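Terminase, large subunit (Enterobacteria phage P22, PDB 4DKW) forms the ATP-driven motor that packages viral DNA into empty capsids, its C-terminal nuclease domain, the part present here, cutting the genome to start and end packaging. Local coordinates at residues R6-F20 / V143-Y157. Numbering follows the deposited sequence.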
loop_
_atom_site.group_PDB
_atom_site.type_symbol
_atom_site.label_atom_id
_atom_site.label_comp_id
_atom_site.label_asym_id
_atom_site.label_seq_id
_atom_site.Cartn_x
_atom_site.Cartn_y
_atom_site.Cartn_z
ATOM N N ARG A 6 -12.899 -15.797 -3.355
ATOM C CA ARG A 6 -11.734 -14.937 -3.224
ATOM C C ARG A 6 -11.670 -13.888 -4.321
ATOM O O ARG A 6 -12.083 -14.133 -5.459
ATOM C CB ARG A 6 -10.450 -15.756 -3.198
ATOM C CG ARG A 6 -10.182 -16.382 -1.850
ATOM C CD ARG A 6 -8.877 -17.147 -1.870
ATOM N NE ARG A 6 -7.843 -16.364 -2.539
ATOM C CZ ARG A 6 -6.585 -16.766 -2.703
ATOM N NH1 ARG A 6 -6.190 -17.948 -2.242
ATOM N NH2 ARG A 6 -5.720 -15.980 -3.325
ATOM N N ILE A 7 -11.156 -12.715 -3.956
ATOM C CA ILE A 7 -11.063 -11.584 -4.857
ATOM C C ILE A 7 -9.927 -11.787 -5.857
ATOM O O ILE A 7 -10.100 -11.551 -7.053
ATOM C CB ILE A 7 -10.910 -10.264 -4.060
ATOM C CG1 ILE A 7 -12.274 -9.844 -3.502
ATOM C CG2 ILE A 7 -10.344 -9.175 -4.930
ATOM C CD1 ILE A 7 -12.238 -8.719 -2.496
ATOM N N PHE A 8 -8.776 -12.241 -5.368
ATOM C CA PHE A 8 -7.632 -12.546 -6.230
ATOM C C PHE A 8 -7.474 -14.067 -6.380
ATOM O O PHE A 8 -6.800 -14.721 -5.582
ATOM C CB PHE A 8 -6.340 -11.922 -5.676
ATOM C CG PHE A 8 -6.389 -10.413 -5.539
ATOM C CD1 PHE A 8 -6.472 -9.597 -6.665
ATOM C CD2 PHE A 8 -6.327 -9.811 -4.289
ATOM C CE1 PHE A 8 -6.518 -8.220 -6.545
ATOM C CE2 PHE A 8 -6.362 -8.432 -4.165
ATOM C CZ PHE A 8 -6.462 -7.637 -5.295
ATOM N N GLN A 9 -8.112 -14.638 -7.396
ATOM C CA GLN A 9 -7.983 -16.069 -7.641
ATOM C C GLN A 9 -6.775 -16.360 -8.522
ATOM O O GLN A 9 -6.896 -16.806 -9.666
ATOM C CB GLN A 9 -9.263 -16.649 -8.233
ATOM C CG GLN A 9 -10.334 -16.866 -7.185
ATOM C CD GLN A 9 -11.587 -17.493 -7.742
ATOM O OE1 GLN A 9 -11.783 -17.533 -8.953
ATOM N NE2 GLN A 9 -12.449 -17.984 -6.855
ATOM N N ILE A 10 -5.606 -16.098 -7.950
ATOM C CA ILE A 10 -4.341 -16.153 -8.647
ATOM C C ILE A 10 -3.383 -16.897 -7.728
ATOM O O ILE A 10 -3.356 -16.643 -6.524
ATOM C CB ILE A 10 -3.840 -14.715 -8.954
ATOM C CG1 ILE A 10 -4.875 -13.972 -9.806
ATOM C CG2 ILE A 10 -2.497 -14.739 -9.653
ATOM C CD1 ILE A 10 -4.544 -12.545 -10.089
ATOM N N PRO A 11 -2.623 -17.853 -8.278
ATOM C CA PRO A 11 -1.612 -18.553 -7.476
ATOM C C PRO A 11 -0.583 -17.573 -6.911
ATOM O O PRO A 11 0.015 -16.830 -7.690
ATOM C CB PRO A 11 -0.947 -19.489 -8.495
ATOM C CG PRO A 11 -1.968 -19.661 -9.576
ATOM C CD PRO A 11 -2.700 -18.365 -9.657
ATOM N N GLU A 12 -0.393 -17.576 -5.592
ATOM C CA GLU A 12 0.602 -16.722 -4.922
ATOM C C GLU A 12 1.971 -16.728 -5.575
ATOM O O GLU A 12 2.647 -15.708 -5.643
ATOM C CB GLU A 12 0.823 -17.197 -3.500
ATOM C CG GLU A 12 -0.331 -17.000 -2.611
ATOM C CD GLU A 12 -0.043 -17.542 -1.243
ATOM O OE1 GLU A 12 -0.991 -18.043 -0.621
ATOM O OE2 GLU A 12 1.128 -17.472 -0.792
ATOM N N GLU A 13 2.383 -17.897 -6.037
ATOM C CA GLU A 13 3.713 -18.058 -6.583
ATOM C C GLU A 13 3.905 -17.304 -7.891
ATOM O O GLU A 13 5.032 -16.944 -8.232
ATOM C CB GLU A 13 4.053 -19.555 -6.716
ATOM C CG GLU A 13 5.525 -19.906 -6.303
ATOM C CD GLU A 13 5.814 -19.663 -4.803
ATOM O OE1 GLU A 13 5.130 -18.847 -4.144
ATOM O OE2 GLU A 13 6.765 -20.274 -4.285
ATOM N N THR A 14 2.806 -17.038 -8.600
ATOM C CA THR A 14 2.883 -16.245 -9.824
ATOM C C THR A 14 3.193 -14.769 -9.551
ATOM O O THR A 14 3.783 -14.094 -10.391
ATOM C CB THR A 14 1.608 -16.380 -10.693
ATOM O OG1 THR A 14 0.494 -15.797 -10.018
ATOM C CG2 THR A 14 1.305 -17.838 -10.969
ATOM N N ILE A 15 2.831 -14.272 -8.371
ATOM C CA ILE A 15 3.119 -12.869 -8.047
ATOM C C ILE A 15 4.294 -12.670 -7.075
ATOM O O ILE A 15 4.705 -11.541 -6.816
ATOM C CB ILE A 15 1.849 -12.099 -7.579
ATOM C CG1 ILE A 15 1.424 -12.487 -6.165
ATOM C CG2 ILE A 15 0.677 -12.338 -8.534
ATOM C CD1 ILE A 15 0.172 -11.760 -5.717
ATOM N N LYS A 16 4.843 -13.765 -6.564
ATOM C CA LYS A 16 5.946 -13.716 -5.603
ATOM C C LYS A 16 7.276 -13.595 -6.366
ATOM O O LYS A 16 7.416 -14.158 -7.443
ATOM C CB LYS A 16 5.881 -14.974 -4.711
ATOM C CG LYS A 16 6.706 -14.944 -3.425
ATOM C CD LYS A 16 6.443 -16.177 -2.534
ATOM C CE LYS A 16 4.999 -16.219 -2.013
ATOM N NZ LYS A 16 4.778 -17.235 -0.940
ATOM N N CYS A 17 8.237 -12.836 -5.837
ATOM C CA CYS A 17 9.570 -12.774 -6.448
ATOM C C CYS A 17 10.664 -12.701 -5.392
ATOM O O CYS A 17 10.390 -12.330 -4.255
ATOM C CB CYS A 17 9.686 -11.587 -7.423
ATOM S SG CYS A 17 9.795 -9.944 -6.669
ATOM N N GLN A 18 11.893 -13.056 -5.776
ATOM C CA GLN A 18 13.073 -12.865 -4.921
ATOM C C GLN A 18 13.416 -11.389 -4.783
ATOM O O GLN A 18 13.387 -10.661 -5.772
ATOM C CB GLN A 18 14.291 -13.589 -5.500
ATOM C CG GLN A 18 14.144 -15.084 -5.575
ATOM C CD GLN A 18 14.183 -15.742 -4.211
ATOM O OE1 GLN A 18 14.747 -15.202 -3.261
ATOM N NE2 GLN A 18 13.591 -16.917 -4.111
ATOM N N PRO A 19 13.746 -10.946 -3.556
ATOM C CA PRO A 19 14.195 -9.569 -3.330
ATOM C C PRO A 19 15.458 -9.228 -4.128
ATOM O O PRO A 19 16.286 -10.093 -4.400
ATOM C CB PRO A 19 14.513 -9.548 -1.834
ATOM C CG PRO A 19 13.682 -10.616 -1.265
ATOM C CD PRO A 19 13.639 -11.700 -2.297
ATOM N N PHE A 20 15.592 -7.960 -4.491
ATOM C CA PHE A 20 16.756 -7.459 -5.194
ATOM C C PHE A 20 16.922 -6.018 -4.761
ATOM O O PHE A 20 16.028 -5.454 -4.114
ATOM C CB PHE A 20 16.562 -7.554 -6.719
ATOM C CG PHE A 20 15.302 -6.872 -7.232
ATOM C CD1 PHE A 20 15.327 -5.540 -7.655
ATOM C CD2 PHE A 20 14.101 -7.571 -7.310
ATOM C CE1 PHE A 20 14.190 -4.916 -8.118
ATOM C CE2 PHE A 20 12.946 -6.951 -7.779
ATOM C CZ PHE A 20 12.991 -5.618 -8.180
ATOM N N VAL A 143 5.384 -9.288 -5.599
ATOM C CA VAL A 143 5.596 -9.049 -4.169
ATOM C C VAL A 143 6.839 -9.807 -3.712
ATOM O O VAL A 143 6.958 -10.999 -3.976
ATOM C CB VAL A 143 4.363 -9.505 -3.348
ATOM C CG1 VAL A 143 4.552 -9.230 -1.838
ATOM C CG2 VAL A 143 3.122 -8.807 -3.865
ATOM N N PHE A 144 7.772 -9.120 -3.051
ATOM C CA PHE A 144 8.966 -9.780 -2.509
ATOM C C PHE A 144 8.523 -10.893 -1.568
ATOM O O PHE A 144 7.575 -10.713 -0.807
ATOM C CB PHE A 144 9.840 -8.792 -1.733
ATOM C CG PHE A 144 10.683 -7.893 -2.600
ATOM C CD1 PHE A 144 10.429 -7.755 -3.960
ATOM C CD2 PHE A 144 11.740 -7.183 -2.044
ATOM C CE1 PHE A 144 11.220 -6.923 -4.758
ATOM C CE2 PHE A 144 12.535 -6.363 -2.824
ATOM C CZ PHE A 144 12.279 -6.231 -4.184
ATOM N N ASN A 145 9.190 -12.040 -1.616
ATOM C CA ASN A 145 8.812 -13.157 -0.753
ATOM C C ASN A 145 9.016 -12.886 0.746
ATOM O O ASN A 145 8.579 -13.665 1.586
ATOM C CB ASN A 145 9.494 -14.463 -1.203
ATOM C CG ASN A 145 11.009 -14.389 -1.174
ATOM O OD1 ASN A 145 11.610 -13.858 -0.239
ATOM N ND2 ASN A 145 11.641 -14.948 -2.201
ATOM N N THR A 146 9.664 -11.770 1.063
ATOM C CA THR A 146 9.888 -11.352 2.439
ATOM C C THR A 146 8.747 -10.474 2.979
ATOM O O THR A 146 8.796 -10.016 4.118
ATOM C CB THR A 146 11.216 -10.585 2.556
ATOM O OG1 THR A 146 11.259 -9.542 1.564
ATOM C CG2 THR A 146 12.403 -11.534 2.366
ATOM N N CYS A 147 7.724 -10.245 2.157
ATOM C CA CYS A 147 6.581 -9.415 2.551
ATOM C C CYS A 147 5.397 -10.295 2.901
ATOM O O CYS A 147 4.317 -10.132 2.337
ATOM C CB CYS A 147 6.176 -8.453 1.429
ATOM S SG CYS A 147 7.425 -7.252 1.019
ATOM N N GLU A 148 5.603 -11.228 3.826
ATOM C CA GLU A 148 4.565 -12.185 4.205
ATOM C C GLU A 148 3.196 -11.609 4.637
ATOM O O GLU A 148 2.163 -12.204 4.316
ATOM C CB GLU A 148 5.097 -13.176 5.251
ATOM C CG GLU A 148 4.109 -14.278 5.643
ATOM C CD GLU A 148 3.753 -15.216 4.484
ATOM O OE1 GLU A 148 4.503 -15.272 3.481
ATOM O OE2 GLU A 148 2.714 -15.907 4.587
ATOM N N PRO A 149 3.169 -10.468 5.365
ATOM C CA PRO A 149 1.843 -9.922 5.704
ATOM C C PRO A 149 0.963 -9.597 4.491
ATOM O O PRO A 149 -0.260 -9.590 4.644
ATOM C CB PRO A 149 2.170 -8.637 6.477
ATOM C CG PRO A 149 3.489 -8.905 7.088
ATOM C CD PRO A 149 4.243 -9.733 6.063
ATOM N N PHE A 150 1.553 -9.343 3.321
ATOM C CA PHE A 150 0.753 -9.176 2.110
ATOM C C PHE A 150 0.038 -10.471 1.754
ATOM O O PHE A 150 -1.144 -10.473 1.442
ATOM C CB PHE A 150 1.600 -8.754 0.914
ATOM C CG PHE A 150 0.822 -8.724 -0.379
ATOM C CD1 PHE A 150 0.150 -7.575 -0.768
ATOM C CD2 PHE A 150 0.734 -9.855 -1.191
ATOM C CE1 PHE A 150 -0.581 -7.541 -1.954
ATOM C CE2 PHE A 150 -0.003 -9.831 -2.361
ATOM C CZ PHE A 150 -0.657 -8.671 -2.748
ATOM N N PHE A 151 0.774 -11.573 1.762
ATOM C CA PHE A 151 0.219 -12.853 1.330
ATOM C C PHE A 151 -0.842 -13.380 2.296
ATOM O O PHE A 151 -1.826 -14.007 1.880
ATOM C CB PHE A 151 1.344 -13.870 1.097
ATOM C CG PHE A 151 2.209 -13.529 -0.074
ATOM C CD1 PHE A 151 1.700 -13.623 -1.369
ATOM C CD2 PHE A 151 3.508 -13.078 0.109
ATOM C CE1 PHE A 151 2.480 -13.292 -2.461
ATOM C CE2 PHE A 151 4.300 -12.745 -0.980
ATOM C CZ PHE A 151 3.786 -12.857 -2.265
ATOM N N GLU A 152 -0.648 -13.108 3.581
ATOM C CA GLU A 152 -1.640 -13.453 4.595
ATOM C C GLU A 152 -2.996 -12.828 4.300
ATOM O O GLU A 152 -4.028 -13.473 4.472
ATOM C CB GLU A 152 -1.161 -13.022 5.981
ATOM C CG GLU A 152 0.088 -13.754 6.450
ATOM C CD GLU A 152 0.574 -13.287 7.817
ATOM O OE1 GLU A 152 0.142 -12.201 8.274
ATOM O OE2 GLU A 152 1.396 -14.006 8.433
ATOM N N GLU A 153 -2.985 -11.570 3.866
ATOM C CA GLU A 153 -4.213 -10.852 3.520
ATOM C C GLU A 153 -4.758 -11.265 2.150
ATOM O O GLU A 153 -5.961 -11.450 1.976
ATOM C CB GLU A 153 -3.973 -9.341 3.539
ATOM C CG GLU A 153 -3.491 -8.782 4.881
ATOM C CD GLU A 153 -3.533 -7.257 4.916
ATOM O OE1 GLU A 153 -3.853 -6.657 3.871
ATOM O OE2 GLU A 153 -3.254 -6.659 5.981
ATOM N N PHE A 154 -3.848 -11.394 1.189
ATOM C CA PHE A 154 -4.132 -11.832 -0.176
ATOM C C PHE A 154 -4.939 -13.128 -0.167
ATOM O O PHE A 154 -5.903 -13.280 -0.930
ATOM C CB PHE A 154 -2.793 -12.002 -0.901
ATOM C CG PHE A 154 -2.900 -12.489 -2.324
ATOM C CD1 PHE A 154 -3.063 -11.591 -3.370
ATOM C CD2 PHE A 154 -2.760 -13.842 -2.620
ATOM C CE1 PHE A 154 -3.128 -12.032 -4.669
ATOM C CE2 PHE A 154 -2.827 -14.290 -3.931
ATOM C CZ PHE A 154 -3.008 -13.387 -4.953
ATOM N N ARG A 155 -4.550 -14.045 0.722
ATOM C CA ARG A 155 -5.200 -15.354 0.855
ATOM C C ARG A 155 -6.639 -15.303 1.375
ATOM O O ARG A 155 -7.463 -16.163 1.033
ATOM C CB ARG A 155 -4.386 -16.248 1.779
ATOM C CG ARG A 155 -3.114 -16.753 1.164
ATOM C CD ARG A 155 -2.457 -17.805 2.036
ATOM N NE ARG A 155 -1.675 -17.233 3.123
ATOM C CZ ARG A 155 -0.370 -16.990 3.061
ATOM N NH1 ARG A 155 0.317 -17.279 1.965
ATOM N NH2 ARG A 155 0.258 -16.489 4.112
ATOM N N LEU A 156 -6.928 -14.295 2.197
ATOM C CA LEU A 156 -8.216 -14.160 2.869
ATOM C C LEU A 156 -9.183 -13.149 2.229
ATOM O O LEU A 156 -10.350 -13.101 2.591
ATOM C CB LEU A 156 -7.973 -13.747 4.315
ATOM C CG LEU A 156 -7.165 -14.728 5.156
ATOM C CD1 LEU A 156 -6.950 -14.152 6.543
ATOM C CD2 LEU A 156 -7.904 -16.042 5.241
ATOM N N TYR A 157 -8.686 -12.329 1.307
ATOM C CA TYR A 157 -9.475 -11.256 0.712
ATOM C C TYR A 157 -10.606 -11.825 -0.156
ATOM O O TYR A 157 -10.351 -12.518 -1.154
ATOM C CB TYR A 157 -8.562 -10.380 -0.138
ATOM C CG TYR A 157 -8.987 -8.934 -0.268
ATOM C CD1 TYR A 157 -9.545 -8.250 0.805
ATOM C CD2 TYR A 157 -8.773 -8.237 -1.455
ATOM C CE1 TYR A 157 -9.908 -6.905 0.686
ATOM C CE2 TYR A 157 -9.120 -6.907 -1.579
ATOM C CZ TYR A 157 -9.687 -6.244 -0.514
ATOM O OH TYR A 157 -10.016 -4.904 -0.650
HETATM O O HOH W 1 -8.337 -12.474 -2.561
#
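The CE methylene of Lys16 lies over one face of the Phe151 ring, offset toward the rim, with CE 3.7 Å from the ring centroid. Its NZ stands only 8° off the ring normal, which meets the geometry of a cation-pi contact; the bend at the third side-chain torsion turns the chain over the ring. Phe150 CD2 lies on the opposite face of Phe151, and Ile15 CG1 comes in at the edge. The Phe154 ring takes Ile15 CD1 over a face and the carbonyl oxygen of Ile10 in plane at its edge. Phe8 runs nearly parallel to Phe154 (planes 4° apart), but with centroids 5.5 Å apart the rings barely overlap. Ile7 CD1 sits over the Tyr157 ring in a CH-pi contact, while Phe8 CE2 meets the edge of that ring. Phe144 receives Pro19 CA over one face, 3.7 Å from the centroid.

Two parallel bridges, Lys16 with Val143 and Cys17 with Phe144, join strand 16-17 to strand 141-144 of the mixed sheet of this RNase H-like nuclease domain. Val143 N donates to Ile15 O, Cys17 N to Val143 O, and Asn145 N to Cys17 O. Residues 6-15 first run along helix 148-156, and strand 16-17 then extends the sheet beside strand 141-144, which strand 53-62 flanks in turn.

On the polar side, Arg155 forms a salt bridge with Glu12, NH1 donating to OE1 (3.0 Å) with OE2 2.9 Å away, and a second with Glu148 through NH2 to OE2 (2.6 Å). Both partners lie at the guanidinium edge, which probably limits its rotation. Near Tyr157, the backbone N-H of Ile7 points almost straight at Tyr157 O (N-H...O 173°), and one water links Phe8 N to the carbonyl oxygens of Phe154 and Tyr157.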